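Local coordinates for protein fatty acid biosynthesis transcriptional regulator (Streptococcus pneumoniae, PDB 6JBX) that probably acts as a MarR-family, DNA-binding repressor of fatty acid synthesis genes, with acyl-ACP as its co-repressor, at residues K44-I49 / R108-L113; Y86-R91 / H100-K105. All blocks are in the same frame, centred on the assembly; numbering follows the deposited sequence.

Overall arrangement
Both contacts belong to the winged helix-turn-helix region of one chain, their centres about 13 Å apart. Along the sequence helix 43-54 comes first, then strands 87-91 and 99-103, then helix 105-125, so contact 2 falls wholly between the two halves of contact 1. Contact 1 packs helix 43-54 against the start of helix 105-125; contact 2 pairs the two strands of the wing. Leu103 and Tyr86 join them: Leu103 CD1 lies 3.9 Å from His111 CB, and Tyr86 CD1 lies 3.8 Å from Ile110 CG2. Through these contacts the wing, whose Arg89 reaches a DNA phosphate, is packed against helices 43-54 and 105-125.

Contact 1. Residues K44-I49 / R108-L113; sequences KEMHTI and RLIHRL
Met46 and His111 meet with CG of each anti to its own backbone nitrogen, chi1 -169° for the methionine and -180° for the histidine. Met46 then bends at its second and third torsions, bringing the methyl CE against the backbone of the other helix, 3.8 Å from His111 CA. The same methyl lies at the edge of the imidazole, near the ring plane, 4.1 Å from His111 ND1; the two side chains cross at about a right angle. One atom back, Met46 SD passes Ile110 CG1 at 4.1 Å, the two side chains sliding past each other in opposite directions. A turn farther along, Ile49 uses both branches: CD1, at the end of the longer one, presses on Ile110 CG2 at 3.9 Å, while the short branch CG2 rests on His111 CB at 4.1 Å. Ile110 is therefore touched on both of its branches, CG1 by the sulfur and CG2 by the isoleucine. No hydrogen bond links the segments; four buried side chains do the work through van der Waals contact. The axes of segments 44-49 and 108-113 approach to 10.2 Å and cross at -109°, so the contact stays local, with Ile49 and His111 the nearest backbone pair. Leu103 of the wing covers Ile49 and His111, and Phe38, Ile41 and Tyr86 close over Ile110. On another side of helix 43-54, Glu45 forms a salt bridge with Lys84. This steep, apolar helix crossing joins helix 43-54 to the long helix 105-125 that follows the wing, as in the winged helix-turn-helix fold of MarR regulators.

Contact 2. Residues Y86-R91 / H100-K105; sequences YIERVR and HLHLTK. With nucleotides of chain D.
Glu88 and His102 stand on the same face of the hairpin, the methylene CB of the glutamate lying over the imidazole face, 4.0 Å from its centroid, in a CH-pi contact. Val90 CG2 comes to the edge of that ring instead, 3.8 Å from His102 NE2, so the histidine is packed from two directions. Its chi1 of 67° sets CG between its own backbone N and carbonyl carbon, and the ring reaches toward strand 87-91; a weak bond from ND1 to Leu103 O helps fix its rotation. Beyond it the Glu88 and Thr104 side chains cross at about a right angle, CG of the first 3.7 Å from CG2 of the second. On the other face Arg89 and Leu101 run side by side in the same direction, Arg89 CG 3.7 Å from Leu101 CD2. These antiparallel strands are the wing of the winged helix-turn-helix, held by paired backbone bonds at Glu88-His102 and Val90-His100. Thr104 N also bonds to Tyr86 O, approaching from above the carbonyl plane, while Thr104 OG1 caps the start of helix 105-125 at Gly107 N and also bonds to Gly85 O. Extended from CG to NE, Arg89 carries its guanidinium to a DNA backbone phosphate: NE is 2.8 Å from OP1 of DT6 of chain D, and NH2 makes a weak bond to OP2 of that nucleotide. A salt bridge from Arg89 NH1 to Glu82 steadies the guanidinium beside the DNA.

Contact 1. Residues K44-I49 / R108-L113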
loop_
_atom_site.group_PDB
_atom_site.type_symbol
_atom_site.label_atom_id
_atom_site.label_comp_id
_atom_site.label_asym_id
_atom_site.label_seq_id
_atom_site.Cartn_x
_atom_site.Cartn_y
_atom_site.Cartn_z
ATOM N N LYS A 44 -10.362 2.286 -1.199
ATOM C CA LYS A 44 -10.538 1.671 -2.529
ATOM C C LYS A 44 -11.619 2.390 -3.340
ATOM O O LYS A 44 -11.431 2.608 -4.549
ATOM C CB LYS A 44 -10.884 0.192 -2.429
ATOM C CG LYS A 44 -9.747 -0.660 -1.898
ATOM C CD LYS A 44 -8.513 -0.429 -2.716
ATOM C CE LYS A 44 -7.375 -1.363 -2.397
ATOM N NZ LYS A 44 -6.099 -0.732 -2.818
ATOM N N GLU A 45 -12.694 2.831 -2.698
ATOM C CA GLU A 45 -13.688 3.619 -3.426
ATOM C C GLU A 45 -13.071 4.957 -3.816
ATOM O O GLU A 45 -13.372 5.469 -4.890
ATOM C CB GLU A 45 -14.973 3.895 -2.621
ATOM C CG GLU A 45 -15.809 2.650 -2.363
ATOM C CD GLU A 45 -16.911 2.842 -1.321
ATOM O OE1 GLU A 45 -18.094 2.520 -1.645
ATOM O OE2 GLU A 45 -16.596 3.318 -0.182
ATOM N N MET A 46 -12.237 5.520 -2.949
ATOM C CA MET A 46 -11.579 6.789 -3.285
ATOM C C MET A 46 -10.730 6.603 -4.552
ATOM O O MET A 46 -10.670 7.498 -5.378
ATOM C CB MET A 46 -10.724 7.283 -2.123
ATOM C CG MET A 46 -10.212 8.684 -2.265
ATOM S SD MET A 46 -11.451 10.007 -2.338
ATOM C CE MET A 46 -11.166 10.495 -4.034
ATOM N N HIS A 47 -10.175 5.413 -4.775
ATOM C CA HIS A 47 -9.398 5.225 -6.009
ATOM C C HIS A 47 -10.315 5.299 -7.240
ATOM O O HIS A 47 -9.934 5.879 -8.231
ATOM C CB HIS A 47 -8.609 3.907 -6.007
ATOM C CG HIS A 47 -7.506 3.893 -5.008
ATOM N ND1 HIS A 47 -7.037 2.712 -4.474
ATOM C CD2 HIS A 47 -6.833 4.904 -4.405
ATOM C CE1 HIS A 47 -6.098 2.994 -3.590
ATOM N NE2 HIS A 47 -5.961 4.340 -3.523
ATOM N N THR A 48 -11.487 4.672 -7.178
ATOM C CA THR A 48 -12.453 4.739 -8.269
ATOM C C THR A 48 -12.875 6.191 -8.482
ATOM O O THR A 48 -12.842 6.680 -9.606
ATOM C CB THR A 48 -13.645 3.819 -8.026
ATOM O OG1 THR A 48 -13.127 2.506 -7.858
ATOM C CG2 THR A 48 -14.645 3.837 -9.160
ATOM N N ILE A 49 -13.149 6.918 -7.403
ATOM C CA ILE A 49 -13.550 8.311 -7.543
ATOM C C ILE A 49 -12.447 9.100 -8.266
ATOM O O ILE A 49 -12.729 9.984 -9.100
ATOM C CB ILE A 49 -13.919 8.929 -6.185
ATOM C CG1 ILE A 49 -15.228 8.331 -5.656
ATOM C CG2 ILE A 49 -13.984 10.442 -6.260
ATOM C CD1 ILE A 49 -15.662 8.885 -4.331
ATOM N N ARG A 108 -16.961 15.420 -6.634
ATOM C CA ARG A 108 -15.929 16.434 -6.848
ATOM C C ARG A 108 -15.412 16.938 -5.494
ATOM O O ARG A 108 -14.170 17.097 -5.315
ATOM C CB ARG A 108 -16.459 17.578 -7.716
ATOM C CG ARG A 108 -16.691 17.162 -9.164
ATOM C CD ARG A 108 -16.967 18.290 -10.164
ATOM N NE ARG A 108 -18.159 19.077 -9.865
ATOM C CZ ARG A 108 -19.397 18.763 -10.234
ATOM N NH1 ARG A 108 -19.625 17.685 -10.961
ATOM N NH2 ARG A 108 -20.408 19.503 -9.829
ATOM N N LEU A 109 -16.319 17.101 -4.519
ATOM C CA LEU A 109 -15.920 17.629 -3.197
ATOM C C LEU A 109 -14.959 16.655 -2.513
ATOM O O LEU A 109 -13.953 17.074 -1.986
ATOM C CB LEU A 109 -17.137 17.845 -2.296
ATOM C CG LEU A 109 -17.837 19.200 -2.375
ATOM C CD1 LEU A 109 -18.830 19.328 -1.216
ATOM C CD2 LEU A 109 -16.843 20.351 -2.343
ATOM N N ILE A 110 -15.285 15.370 -2.482
ATOM C CA ILE A 110 -14.418 14.476 -1.789
ATOM C C ILE A 110 -13.128 14.253 -2.618
ATOM O O ILE A 110 -12.061 14.022 -2.046
ATOM C CB ILE A 110 -15.128 13.163 -1.408
ATOM C CG1 ILE A 110 -14.271 12.365 -0.417
ATOM C CG2 ILE A 110 -15.490 12.358 -2.640
ATOM C CD1 ILE A 110 -14.818 11.012 -0.022
ATOM N N HIS A 111 -13.198 14.301 -3.948
ATOM C CA HIS A 111 -12.003 14.152 -4.781
ATOM C C HIS A 111 -10.964 15.210 -4.390
ATOM O O HIS A 111 -9.798 14.908 -4.203
ATOM C CB HIS A 111 -12.397 14.245 -6.261
ATOM C CG HIS A 111 -11.262 14.102 -7.216
ATOM N ND1 HIS A 111 -10.376 13.043 -7.154
ATOM C CD2 HIS A 111 -10.863 14.885 -8.238
ATOM C CE1 HIS A 111 -9.488 13.173 -8.115
ATOM N NE2 HIS A 111 -9.766 14.287 -8.795
ATOM N N ARG A 112 -11.404 16.440 -4.285
ATOM C CA ARG A 112 -10.579 17.540 -3.814
ATOM C C ARG A 112 -9.896 17.205 -2.475
ATOM O O ARG A 112 -8.689 17.390 -2.272
ATOM C CB ARG A 112 -11.458 18.779 -3.663
ATOM C CG ARG A 112 -10.790 19.905 -2.896
ATOM C CD ARG A 112 -9.665 20.529 -3.698
ATOM N NE ARG A 112 -9.595 21.972 -3.467
ATOM C CZ ARG A 112 -8.702 22.582 -2.687
ATOM N NH1 ARG A 112 -7.782 21.866 -2.060
ATOM N NH2 ARG A 112 -8.717 23.907 -2.577
ATOM N N LEU A 113 -10.664 16.711 -1.537
ATOM C CA LEU A 113 -10.163 16.462 -0.184
ATOM C C LEU A 113 -9.031 15.423 -0.202
ATOM O O LEU A 113 -8.013 15.522 0.535
ATOM C CB LEU A 113 -11.358 15.973 0.641
ATOM C CG LEU A 113 -11.060 15.559 2.073
ATOM C CD1 LEU A 113 -10.740 16.787 2.915
ATOM C CD2 LEU A 113 -12.243 14.793 2.647
#

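Contact 2. Residues Y86-R91 / H100-K105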
loop_
_atom_site.group_PDB
_atom_site.type_symbol
_atom_site.label_atom_id
_atom_site.label_comp_id
_atom_site.label_asym_id
_atom_site.label_seq_id
_atom_site.Cartn_x
_atom_site.Cartn_y
_atom_site.Cartn_z
ATOM N N TYR A 86 -22.088 9.767 -5.264
ATOM C CA TYR A 86 -20.754 10.340 -5.653
ATOM C C TYR A 86 -20.524 10.321 -7.158
ATOM O O TYR A 86 -19.718 11.089 -7.657
ATOM C CB TYR A 86 -19.640 9.591 -4.939
ATOM C CG TYR A 86 -19.640 9.834 -3.453
ATOM C CD1 TYR A 86 -19.047 10.964 -2.909
ATOM C CD2 TYR A 86 -20.223 8.936 -2.577
ATOM C CE1 TYR A 86 -19.034 11.195 -1.541
ATOM C CE2 TYR A 86 -20.190 9.140 -1.200
ATOM C CZ TYR A 86 -19.642 10.304 -0.682
ATOM O OH TYR A 86 -19.619 10.544 0.676
ATOM N N ILE A 87 -21.206 9.453 -7.881
ATOM C CA ILE A 87 -20.993 9.368 -9.314
ATOM C C ILE A 87 -22.337 9.223 -10.043
ATOM O O ILE A 87 -23.357 8.863 -9.438
ATOM C CB ILE A 87 -20.100 8.167 -9.654
ATOM C CG1 ILE A 87 -20.863 6.865 -9.402
ATOM C CG2 ILE A 87 -18.775 8.239 -8.903
ATOM C CD1 ILE A 87 -20.503 5.751 -10.324
ATOM N N GLU A 88 -22.305 9.480 -11.355
ATOM C CA GLU A 88 -23.456 9.240 -12.233
ATOM C C GLU A 88 -23.004 8.444 -13.450
ATOM O O GLU A 88 -21.909 8.675 -13.984
ATOM C CB GLU A 88 -24.097 10.545 -12.702
ATOM C CG GLU A 88 -24.915 11.214 -11.608
ATOM C CD GLU A 88 -26.125 12.040 -12.029
ATOM O OE1 GLU A 88 -26.442 12.067 -13.250
ATOM O OE2 GLU A 88 -26.749 12.663 -11.121
ATOM N N ARG A 89 -23.835 7.485 -13.821
ATOM C CA ARG A 89 -23.650 6.686 -15.032
ATOM C C ARG A 89 -24.483 7.306 -16.161
ATOM O O ARG A 89 -25.649 7.615 -15.944
ATOM C CB ARG A 89 -24.161 5.259 -14.845
ATOM C CG ARG A 89 -23.261 4.323 -14.059
ATOM C CD ARG A 89 -23.962 2.967 -14.059
ATOM N NE ARG A 89 -23.097 1.880 -13.641
ATOM C CZ ARG A 89 -23.119 1.317 -12.440
ATOM N NH1 ARG A 89 -23.871 1.825 -11.473
ATOM N NH2 ARG A 89 -22.422 0.208 -12.245
ATOM N N VAL A 90 -23.904 7.418 -17.358
ATOM C CA VAL A 90 -24.609 7.987 -18.534
ATOM C C VAL A 90 -24.427 7.049 -19.734
ATOM O O VAL A 90 -23.268 6.801 -20.152
ATOM C CB VAL A 90 -24.075 9.396 -18.844
ATOM C CG1 VAL A 90 -24.519 9.895 -20.215
ATOM C CG2 VAL A 90 -24.478 10.379 -17.753
ATOM N N ARG A 91 -25.545 6.549 -20.280
ATOM C CA ARG A 91 -25.511 5.650 -21.470
ATOM C C ARG A 91 -25.015 6.465 -22.668
ATOM O O ARG A 91 -25.442 7.605 -22.879
ATOM C CB ARG A 91 -26.884 5.021 -21.751
ATOM C CG ARG A 91 -27.217 3.785 -20.918
ATOM C CD ARG A 91 -26.537 2.513 -21.413
ATOM N NE ARG A 91 -26.428 1.455 -20.400
ATOM C CZ ARG A 91 -25.791 0.293 -20.582
ATOM N NH1 ARG A 91 -25.249 0.027 -21.757
ATOM N NH2 ARG A 91 -25.692 -0.601 -19.609
ATOM N N HIS A 100 -20.726 6.094 -19.754
ATOM C CA HIS A 100 -19.807 7.168 -19.428
ATOM C C HIS A 100 -20.019 7.563 -17.964
ATOM O O HIS A 100 -21.156 7.736 -17.518
ATOM C CB HIS A 100 -20.020 8.372 -20.359
ATOM C CG HIS A 100 -19.731 8.092 -21.800
ATOM N ND1 HIS A 100 -18.468 7.741 -22.255
ATOM C CD2 HIS A 100 -20.525 8.129 -22.890
ATOM C CE1 HIS A 100 -18.499 7.568 -23.558
ATOM N NE2 HIS A 100 -19.748 7.812 -23.970
ATOM N N LEU A 101 -18.929 7.707 -17.227
ATOM C CA LEU A 101 -19.024 7.979 -15.783
ATOM C C LEU A 101 -18.568 9.409 -15.514
ATOM O O LEU A 101 -17.605 9.865 -16.102
ATOM C CB LEU A 101 -18.121 7.021 -15.013
ATOM C CG LEU A 101 -18.347 5.543 -15.266
ATOM C CD1 LEU A 101 -17.142 4.763 -14.770
ATOM C CD2 LEU A 101 -19.631 5.062 -14.614
ATOM N N HIS A 102 -19.196 10.059 -14.556
ATOM C CA HIS A 102 -18.701 11.374 -14.109
ATOM C C HIS A 102 -19.099 11.601 -12.649
ATOM O O HIS A 102 -20.064 10.958 -12.115
ATOM C CB HIS A 102 -19.194 12.496 -15.030
ATOM C CG HIS A 102 -20.667 12.732 -14.982
ATOM N ND1 HIS A 102 -21.258 13.541 -14.022
ATOM C CD2 HIS A 102 -21.660 12.327 -15.805
ATOM C CE1 HIS A 102 -22.560 13.601 -14.243
ATOM N NE2 HIS A 102 -22.833 12.870 -15.337
ATOM N N LEU A 103 -18.353 12.497 -12.014
ATOM C CA LEU A 103 -18.529 12.746 -10.604
ATOM C C LEU A 103 -19.730 13.666 -10.417
ATOM O O LEU A 103 -19.863 14.639 -11.127
ATOM C CB LEU A 103 -17.277 13.399 -9.999
ATOM C CG LEU A 103 -15.992 12.564 -9.954
ATOM C CD1 LEU A 103 -14.965 13.253 -9.086
ATOM C CD2 LEU A 103 -16.233 11.153 -9.449
ATOM N N THR A 104 -20.526 13.389 -9.393
ATOM C CA THR A 104 -21.513 14.344 -8.913
ATOM C C THR A 104 -20.760 15.502 -8.235
ATOM O O THR A 104 -19.529 15.500 -8.134
ATOM C CB THR A 104 -22.504 13.697 -7.934
ATOM O OG1 THR A 104 -21.855 13.328 -6.706
ATOM C CG2 THR A 104 -23.208 12.496 -8.527
ATOM N N LYS A 105 -21.500 16.481 -7.758
ATOM C CA LYS A 105 -20.889 17.568 -7.022
ATOM C C LYS A 105 -20.261 17.006 -5.753
ATOM O O LYS A 105 -19.231 17.477 -5.325
ATOM C CB LYS A 105 -21.914 18.647 -6.649
ATOM C CG LYS A 105 -21.326 19.833 -5.888
ATOM C CD LYS A 105 -20.002 20.354 -6.487
ATOM C CE LYS A 105 -18.913 20.663 -5.471
ATOM N NZ LYS A 105 -17.591 20.946 -6.107
ATOM P P DT D 6 -22.578 -1.246 -15.641
ATOM O OP1 DT D 6 -23.582 -0.208 -15.371
ATOM O OP2 DT D 6 -21.243 -1.279 -14.996
ATOM O "O5'" DT D 6 -23.302 -2.631 -15.354
ATOM C "C5'" DT D 6 -24.557 -2.910 -15.963
ATOM C "C4'" DT D 6 -24.929 -4.323 -15.607
ATOM O "O4'" DT D 6 -23.938 -5.218 -16.132
ATOM C "C3'" DT D 6 -24.957 -4.587 -14.101
ATOM O "O3'" DT D 6 -26.318 -4.727 -13.755
ATOM C "C2'" DT D 6 -24.221 -5.904 -13.928
ATOM C "C1'" DT D 6 -24.020 -6.388 -15.363
ATOM N N1 DT D 6 -22.793 -7.134 -15.585
ATOM C C2 DT D 6 -22.890 -8.497 -15.725
ATOM O O2 DT D 6 -23.948 -9.097 -15.657
ATOM N N3 DT D 6 -21.696 -9.137 -15.944
ATOM C C4 DT D 6 -20.451 -8.556 -16.042
ATOM O O4 DT D 6 -19.463 -9.258 -16.235
ATOM C C5 DT D 6 -20.419 -7.128 -15.847
ATOM C C7 DT D 6 -19.106 -6.421 -15.917
ATOM C C6 DT D 6 -21.579 -6.492 -15.651
#